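Local coordinates for protein kirola (Actinidia deliciosa, PDB 4IGV) that is of uncertain function but, as a ripening-related kiwifruit allergen of the Bet v 1-like fold, probably binds small apolar ligands in its interior, at residues V37-V42 against I138-D143; F99-Q104 against W116-E121; V19-F24 against E79-T84. One frame throughout, in Å; residues are numbered along the deposited sequence.

Contact 1 of 3, residues V37-V42 against I138-D143; sequences VNIQGV and IEITKD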
# COMPACT_ATOMS: atom_id res chain seq x y z
N VAL A 37 1.44 -10.20 -10.89
CA VAL A 37 2.50 -11.03 -10.31
C VAL A 37 2.56 -10.81 -8.77
O VAL A 37 2.80 -11.77 -8.00
CB VAL A 37 3.85 -10.73 -10.98
CG1 VAL A 37 4.93 -11.53 -10.27
CG2 VAL A 37 3.78 -11.08 -12.54
N ASN A 38 2.32 -9.56 -8.36
CA ASN A 38 2.47 -9.14 -6.98
C ASN A 38 1.19 -9.33 -6.16
O ASN A 38 1.24 -9.73 -5.02
CB ASN A 38 2.93 -7.68 -6.92
CG ASN A 38 4.26 -7.46 -7.55
OD1 ASN A 38 4.41 -6.54 -8.38
ND2 ASN A 38 5.19 -8.33 -7.25
N ILE A 39 0.06 -9.03 -6.76
CA ILE A 39 -1.25 -9.02 -6.08
C ILE A 39 -2.21 -9.96 -6.75
O ILE A 39 -2.51 -9.81 -7.97
CB ILE A 39 -1.85 -7.62 -6.08
CG1 ILE A 39 -0.89 -6.61 -5.42
CG2 ILE A 39 -3.23 -7.62 -5.38
CD1 ILE A 39 -0.76 -6.78 -4.03
N GLN A 40 -2.68 -10.95 -5.99
CA GLN A 40 -3.62 -11.94 -6.52
C GLN A 40 -5.08 -11.69 -6.13
O GLN A 40 -5.98 -12.22 -6.78
CB GLN A 40 -3.23 -13.32 -6.09
CG GLN A 40 -2.01 -13.83 -6.75
CD GLN A 40 -0.71 -13.23 -6.24
OE1 GLN A 40 -0.45 -13.27 -5.06
NE2 GLN A 40 0.10 -12.66 -7.14
N GLY A 41 -5.31 -10.89 -5.11
CA GLY A 41 -6.68 -10.58 -4.73
C GLY A 41 -6.70 -9.39 -3.78
O GLY A 41 -5.82 -9.24 -2.93
N VAL A 42 -7.72 -8.55 -3.95
CA VAL A 42 -8.07 -7.49 -3.01
C VAL A 42 -9.56 -7.59 -2.81
O VAL A 42 -10.36 -7.26 -3.72
CB VAL A 42 -7.76 -6.16 -3.64
CG1 VAL A 42 -8.09 -5.06 -2.69
CG2 VAL A 42 -6.25 -6.04 -4.05
N ILE A 138 6.88 -0.16 -4.31
CA ILE A 138 7.39 0.66 -5.40
C ILE A 138 7.17 -0.05 -6.74
O ILE A 138 6.84 0.58 -7.74
CB ILE A 138 8.84 1.03 -5.17
CG1 ILE A 138 8.96 1.93 -3.91
CG2 ILE A 138 9.41 1.76 -6.39
CD1 ILE A 138 8.24 3.24 -4.02
N GLU A 139 7.30 -1.38 -6.74
CA GLU A 139 7.10 -2.17 -7.97
C GLU A 139 5.67 -2.05 -8.40
O GLU A 139 5.35 -1.78 -9.56
CB GLU A 139 7.37 -3.68 -7.77
CG GLU A 139 7.39 -4.37 -9.15
CD GLU A 139 7.30 -5.88 -9.17
OE1 GLU A 139 7.75 -6.55 -8.21
OE2 GLU A 139 6.77 -6.38 -10.21
N ILE A 140 4.76 -2.25 -7.46
CA ILE A 140 3.33 -2.08 -7.72
C ILE A 140 3.07 -0.70 -8.35
O ILE A 140 2.35 -0.59 -9.33
CB ILE A 140 2.46 -2.31 -6.49
CG1 ILE A 140 2.48 -3.79 -6.15
CG2 ILE A 140 1.04 -1.80 -6.76
CD1 ILE A 140 1.91 -4.05 -4.76
N THR A 141 3.69 0.33 -7.78
CA THR A 141 3.54 1.67 -8.28
C THR A 141 3.99 1.76 -9.75
O THR A 141 3.30 2.35 -10.59
CB THR A 141 4.38 2.66 -7.42
OG1 THR A 141 3.93 2.57 -6.06
CG2 THR A 141 4.27 4.09 -7.91
N LYS A 142 5.12 1.16 -10.07
CA LYS A 142 5.63 1.17 -11.44
C LYS A 142 4.74 0.37 -12.40
O LYS A 142 4.55 0.79 -13.56
CB LYS A 142 7.08 0.69 -11.46
CG LYS A 142 8.04 1.67 -10.80
CD LYS A 142 9.42 1.11 -10.68
CE LYS A 142 10.32 2.03 -9.90
NZ LYS A 142 11.68 1.42 -9.79
N ASP A 143 4.17 -0.72 -11.88
CA ASP A 143 3.23 -1.50 -12.69
C ASP A 143 1.98 -0.67 -13.00
O ASP A 143 1.51 -0.72 -14.12
CB ASP A 143 2.87 -2.78 -12.00
CG ASP A 143 3.96 -3.82 -12.08
OD1 ASP A 143 4.91 -3.70 -12.90
OD2 ASP A 143 3.91 -4.83 -11.34
O HOH W 1 2.72 -7.75 -12.31
O HOH W 2 7.56 -8.96 -8.60

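Contact 2 of 3, residues F99-Q104 against W116-E121; sequences FIIIVQ and WTFHYE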
# COMPACT_ATOMS: atom_id res chain seq x y z
N PHE A 99 1.88 -2.29 12.23
CA PHE A 99 2.33 -1.90 10.91
C PHE A 99 1.27 -1.06 10.23
O PHE A 99 0.14 -1.50 10.08
CB PHE A 99 2.65 -3.14 10.07
CG PHE A 99 3.75 -2.92 9.04
CD1 PHE A 99 4.94 -3.52 9.17
CD2 PHE A 99 3.58 -2.06 7.95
CE1 PHE A 99 5.95 -3.32 8.25
CE2 PHE A 99 4.60 -1.86 7.06
CZ PHE A 99 5.75 -2.49 7.21
N ILE A 100 1.67 0.15 9.85
CA ILE A 100 0.81 1.11 9.16
C ILE A 100 1.50 1.51 7.86
O ILE A 100 2.70 1.69 7.82
CB ILE A 100 0.62 2.39 10.00
CG1 ILE A 100 0.04 2.04 11.39
CG2 ILE A 100 -0.24 3.33 9.27
CD1 ILE A 100 -1.06 1.35 11.34
N ILE A 101 0.72 1.59 6.79
CA ILE A 101 1.21 2.02 5.49
C ILE A 101 0.39 3.21 5.05
O ILE A 101 -0.82 3.16 4.99
CB ILE A 101 1.06 0.91 4.43
CG1 ILE A 101 1.93 -0.30 4.84
CG2 ILE A 101 1.47 1.41 3.01
CD1 ILE A 101 1.80 -1.51 3.89
N ILE A 102 1.06 4.30 4.77
CA ILE A 102 0.44 5.53 4.27
C ILE A 102 0.84 5.73 2.84
O ILE A 102 2.04 5.68 2.50
CB ILE A 102 0.86 6.76 5.08
CG1 ILE A 102 0.70 6.55 6.57
CG2 ILE A 102 0.06 7.98 4.62
CD1 ILE A 102 1.37 7.70 7.38
N VAL A 103 -0.14 5.91 1.97
CA VAL A 103 0.08 6.23 0.55
C VAL A 103 -0.41 7.67 0.37
O VAL A 103 -1.53 7.99 0.70
CB VAL A 103 -0.72 5.32 -0.42
CG1 VAL A 103 -0.21 5.55 -1.86
CG2 VAL A 103 -0.63 3.86 -0.04
N GLN A 104 0.44 8.54 -0.14
CA GLN A 104 0.07 9.93 -0.35
C GLN A 104 0.52 10.41 -1.72
O GLN A 104 1.69 10.24 -2.06
CB GLN A 104 0.71 10.80 0.76
CG GLN A 104 0.21 12.19 0.75
CD GLN A 104 1.06 13.13 -0.05
OE1 GLN A 104 2.31 13.07 0.01
NE2 GLN A 104 0.42 14.03 -0.79
N TRP A 116 5.29 6.63 -0.19
CA TRP A 116 4.94 5.47 0.65
C TRP A 116 5.65 5.65 2.00
O TRP A 116 6.88 5.88 2.04
CB TRP A 116 5.48 4.19 -0.04
CG TRP A 116 4.74 3.82 -1.26
CD1 TRP A 116 5.06 4.16 -2.52
CD2 TRP A 116 3.61 2.93 -1.35
NE1 TRP A 116 4.13 3.63 -3.41
CE2 TRP A 116 3.29 2.82 -2.70
CE3 TRP A 116 2.93 2.17 -0.43
CZ2 TRP A 116 2.23 2.04 -3.15
CZ3 TRP A 116 1.88 1.39 -0.86
CH2 TRP A 116 1.57 1.29 -2.22
N THR A 117 4.90 5.58 3.08
CA THR A 117 5.43 5.67 4.41
C THR A 117 5.01 4.46 5.20
O THR A 117 3.81 4.16 5.27
CB THR A 117 5.00 6.98 5.11
OG1 THR A 117 5.38 8.11 4.38
CG2 THR A 117 5.60 7.08 6.54
N PHE A 118 5.95 3.80 5.85
CA PHE A 118 5.67 2.73 6.79
C PHE A 118 5.99 3.20 8.19
O PHE A 118 7.03 3.79 8.41
CB PHE A 118 6.53 1.50 6.56
CG PHE A 118 6.43 0.84 5.20
CD1 PHE A 118 5.39 1.05 4.32
CD2 PHE A 118 7.40 -0.09 4.85
CE1 PHE A 118 5.36 0.37 3.11
CE2 PHE A 118 7.37 -0.77 3.62
CZ PHE A 118 6.33 -0.55 2.80
N HIS A 119 5.09 2.93 9.13
CA HIS A 119 5.39 3.11 10.55
C HIS A 119 5.15 1.76 11.18
O HIS A 119 4.06 1.18 11.04
CB HIS A 119 4.45 4.12 11.21
CG HIS A 119 4.65 5.53 10.78
ND1 HIS A 119 5.66 6.30 11.32
CD2 HIS A 119 3.97 6.34 9.95
CE1 HIS A 119 5.64 7.50 10.76
NE2 HIS A 119 4.62 7.55 9.93
N TYR A 120 6.13 1.23 11.88
CA TYR A 120 6.01 -0.13 12.38
C TYR A 120 6.71 -0.29 13.71
O TYR A 120 7.56 0.53 14.12
CB TYR A 120 6.63 -1.14 11.37
CG TYR A 120 8.05 -0.84 10.94
CD1 TYR A 120 9.13 -1.32 11.68
CD2 TYR A 120 8.32 -0.03 9.86
CE1 TYR A 120 10.40 -1.01 11.34
CE2 TYR A 120 9.59 0.28 9.50
CZ TYR A 120 10.62 -0.22 10.24
OH TYR A 120 11.96 0.04 9.95
N GLU A 121 6.33 -1.36 14.40
CA GLU A 121 7.03 -1.77 15.61
C GLU A 121 7.34 -3.25 15.48
O GLU A 121 6.41 -4.05 15.28
CB GLU A 121 6.22 -1.49 16.87
CG GLU A 121 7.00 -1.93 18.12
CD GLU A 121 6.31 -1.74 19.44
OE1 GLU A 121 5.33 -0.98 19.54
OE2 GLU A 121 6.77 -2.40 20.39
O HOH W 3 3.28 8.61 2.71

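Contact 3 of 3, residues V19-F24 against E79-T84; sequences VFYEIF and ETKSVT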
# COMPACT_ATOMS: atom_id res chain seq x y z
N VAL A 19 -5.59 9.62 -10.86
CA VAL A 19 -5.94 8.24 -11.11
C VAL A 19 -5.28 7.30 -10.08
O VAL A 19 -5.90 6.40 -9.57
CB VAL A 19 -5.61 7.85 -12.54
CG1 VAL A 19 -6.09 6.46 -12.79
CG2 VAL A 19 -6.28 8.83 -13.51
N PHE A 20 -4.06 7.59 -9.67
CA PHE A 20 -3.39 6.77 -8.70
C PHE A 20 -4.13 6.80 -7.39
O PHE A 20 -4.36 5.78 -6.74
CB PHE A 20 -1.95 7.27 -8.54
CG PHE A 20 -1.03 6.25 -8.00
CD1 PHE A 20 -0.27 5.48 -8.84
CD2 PHE A 20 -0.96 6.01 -6.62
CE1 PHE A 20 0.62 4.53 -8.35
CE2 PHE A 20 -0.10 5.06 -6.08
CZ PHE A 20 0.69 4.28 -6.96
N TYR A 21 -4.52 8.00 -6.97
CA TYR A 21 -5.31 8.09 -5.74
C TYR A 21 -6.68 7.44 -5.86
O TYR A 21 -7.13 6.81 -4.91
CB TYR A 21 -5.42 9.53 -5.26
CG TYR A 21 -5.97 9.63 -3.83
CD1 TYR A 21 -5.28 9.10 -2.75
CD2 TYR A 21 -7.18 10.18 -3.58
CE1 TYR A 21 -5.81 9.18 -1.45
CE2 TYR A 21 -7.73 10.29 -2.35
CZ TYR A 21 -7.07 9.78 -1.26
OH TYR A 21 -7.61 9.89 0.01
N GLU A 22 -7.32 7.58 -6.98
CA GLU A 22 -8.60 6.90 -7.24
C GLU A 22 -8.45 5.41 -6.97
O GLU A 22 -9.33 4.76 -6.36
CB GLU A 22 -9.00 7.10 -8.72
CG GLU A 22 -10.22 6.26 -9.22
CD GLU A 22 -11.45 6.87 -8.70
OE1 GLU A 22 -11.33 7.95 -8.00
OE2 GLU A 22 -12.53 6.34 -9.11
N ILE A 23 -7.37 4.84 -7.49
CA ILE A 23 -7.12 3.41 -7.31
C ILE A 23 -6.96 3.08 -5.84
O ILE A 23 -7.57 2.16 -5.31
CB ILE A 23 -5.91 2.91 -8.14
CG1 ILE A 23 -6.25 3.08 -9.61
CG2 ILE A 23 -5.50 1.46 -7.71
CD1 ILE A 23 -4.99 2.98 -10.52
N PHE A 24 -6.08 3.78 -5.14
CA PHE A 24 -5.80 3.44 -3.75
C PHE A 24 -6.91 3.73 -2.77
O PHE A 24 -7.03 3.06 -1.75
CB PHE A 24 -4.47 4.05 -3.31
CG PHE A 24 -3.30 3.17 -3.75
CD1 PHE A 24 -2.77 3.25 -4.97
CD2 PHE A 24 -2.92 2.11 -2.94
CE1 PHE A 24 -1.77 2.37 -5.35
CE2 PHE A 24 -1.91 1.24 -3.34
CZ PHE A 24 -1.35 1.40 -4.55
N GLU A 79 -7.86 15.93 0.71
CA GLU A 79 -7.18 17.14 0.22
C GLU A 79 -5.74 16.88 -0.13
O GLU A 79 -5.23 17.41 -1.14
CB GLU A 79 -7.31 18.28 1.23
CG GLU A 79 -6.62 19.53 0.85
CD GLU A 79 -7.29 20.20 -0.30
OE1 GLU A 79 -8.56 20.37 -0.25
OE2 GLU A 79 -6.55 20.60 -1.23
N THR A 80 -5.05 16.07 0.66
CA THR A 80 -3.69 15.72 0.41
C THR A 80 -3.54 14.39 -0.34
O THR A 80 -2.43 13.89 -0.56
CB THR A 80 -2.94 15.58 1.74
OG1 THR A 80 -3.48 14.53 2.53
CG2 THR A 80 -2.94 16.91 2.53
N LYS A 81 -4.66 13.79 -0.76
CA LYS A 81 -4.68 12.54 -1.46
C LYS A 81 -3.91 11.45 -0.68
O LYS A 81 -2.98 10.83 -1.21
CB LYS A 81 -4.22 12.69 -2.90
CG LYS A 81 -4.99 13.65 -3.71
CD LYS A 81 -4.46 13.67 -5.15
CE LYS A 81 -5.16 14.73 -6.02
NZ LYS A 81 -5.03 16.11 -5.49
N SER A 82 -4.28 11.27 0.58
CA SER A 82 -3.66 10.30 1.44
C SER A 82 -4.63 9.25 1.93
O SER A 82 -5.81 9.55 2.19
CB SER A 82 -3.01 11.03 2.63
OG SER A 82 -2.28 10.15 3.44
N VAL A 83 -4.13 8.04 2.07
CA VAL A 83 -4.91 6.94 2.66
C VAL A 83 -3.96 6.13 3.53
O VAL A 83 -2.79 5.91 3.16
CB VAL A 83 -5.67 6.14 1.62
CG1 VAL A 83 -4.75 5.61 0.53
CG2 VAL A 83 -6.50 4.98 2.31
N THR A 84 -4.41 5.80 4.73
CA THR A 84 -3.64 5.07 5.71
C THR A 84 -4.28 3.70 5.99
O THR A 84 -5.45 3.61 6.36
CB THR A 84 -3.53 5.81 7.04
OG1 THR A 84 -2.94 7.10 6.80
CG2 THR A 84 -2.71 5.05 8.07

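Contact 1 of 3, residues V37-V42 against I138-D143
N38 meets helix 131-145 through the carboxylate of E139, and its aliphatic CB rests 4.0 Å from I140 CG1. The amide and carboxylate planes are nearly perpendicular, 84° apart. N38 ND2 donates to E139 OE1 at 3.3 Å with a bend at the hydrogen (137°), reaching the oxygen from above the carboxylate plane. E139 was refined in two conformations, so this long bond describes one of them. In that conformer N38 OD1 and E139 OE2, two acceptors, face each other at 3.0 Å and make no hydrogen bond. A water accepts from N38 ND2 at 2.8 Å and gives the amide a second partner.

Beside this polar pair lies an apolar one. I140 CD1 touches I39 CG1 at 3.9 Å, the two isoleucines crossing at about a right angle. CG1 of I140 lies beside the backbone N and CD1 is anti to CA (chi2 167°), which carries the tip to I39 although CB itself does not point there. One turn beyond E139, D143 contributes OD2, which is hydrogen-bonded to S35 OG and accepts a weak bond at 3.3 Å from a water that itself accepts from V37 N.

Further out, the loop is positioned by the neighbouring strand 55-62. Q40 and G41 both face K59 in a classic beta bulge, Q40 OE1 is hydrogen-bonded to T61 OG1, and the backbone of N38 pairs with T61. I39 also packs against I31 and S32 of helix 30-34 and on Y60 of strand 55-62. The contact thus joins the start of edge strand 39-46, just after helix 30-34, to the long helix 131-145, whose T141 reaches in another direction to W116 and V11.

Contact 2 of 3, residues F99-Q104 against W116-E121
The hairpin of strands 96-107 and 112-122 supplies this antiparallel pairing in the central sheet, with F99-Q104 and W116-E121 running at 163° to each other. Two hydrogen-bonded pairs, I100 with H119 and I102 with T117, are each closed by two backbone bonds, the shortest being I102 N to T117 O at 2.8 Å.

F99, I101, V103, W116, F118 and Y120 share one face. There F99 turns an edge to the face of F118 in a T-shaped pair, centroids 5.3 Å apart and planes at 60°, with F99 CZ 3.7 Å from F118 CD2. Y120 CB sits over the face of F99, 4.1 Å from its centroid, a CH-pi contact. The Y120 ring is carried away by a first torsion of 53°, and the two rings, though nearly parallel, barely overlap. I101 CG2 abuts the edge of W116 at CE3 (3.8 Å). V103 CG2 lies over the six-membered ring of W116, in the conformer described. On the other face, I102 CD1 lies in the plane of the H119 ring at its edge, 3.9 Å from CD2, and a water joins I102 O to T117 OG1.

The polar ends of the aromatic face are hydrogen-bonded beyond the hairpin, W116 NE1 to T141 OG1 and Y120 OH to E129 OE1. F99 and W116 pack on helix 131-145, and F99, F118 and Y120 on P130, so the face is a largely apolar wall, consistent with the hydrophobic interior of Bet v 1-like proteins.

Contact 3 of 3, residues V19-F24 against E79-T84
The ring of Y21 lies flat against the backbone of K81, whose CA stands 3.5 Å above the ring plane and over its centre. K81 CB shares that face as a CH-pi donor, 3.8 Å from the ring centroid and 17° off the normal. The backbone N of V83 comes near the ring plane at the edge, 4.1 Å from Y21 CE1. The F24 ring is turned elsewhere: its edge meets F20 O of its own helix in plane, and its ring meets W116 nearly at right angles. What F24 offers here is CB, 4.2 Å from V83 CG1, in the one of two V83 conformers described.

Y21 reaches across because CG is anti to its backbone N (chi1 -167°), which swings the ring out from helix 17-25 toward the start of strand 82-88. Its hydroxyl then donates to S82 O at 2.8 Å. The approach is from above the carbonyl plane, 60° out of it and not on a lone pair.

K81 has a left-handed backbone conformation and, with S82, faces D77 in a G1 beta bulge that joins strand 65-77 to strand 82-88. Its side chain leads past the ring, and a bend at its last torsion goes with a hydrogen bond from NZ to T107 OG1. I76 also packs on Y21.

Y21 thus spans helix and hairpin turn, its face meeting CA and CB of K81 and its hydroxyl satisfied by a main-chain oxygen. Beyond that one directional bond, the rest of the contact is CH-pi and apolar packing: the turn is held by the face of a ring as well as by a hydrogen bond, and V83 CG1 adds apolar contact with F24 CB.

Overall arrangement
The three contacts brace one Bet v 1-like fold, in which a single curved antiparallel sheet wraps the long helix 131-145. Centres of contacts 1 and 2 lie about 17 Å apart, of 1 and 3 about 16 Å, and of 2 and 3 about 14 Å. Contact 3 closes before contact 2 opens, contact 2 falls wholly between the two segments of contact 1, and contacts 1 and 3 alternate along the chain. Contacts 2 and 3 meet through neighbouring strands 82-88 and 96-107, while T141 touches both W116 and F20. The contacts link the sheet, helix 17-25 and helix 131-145, consistent with the enclosed interior of Bet v 1-like proteins.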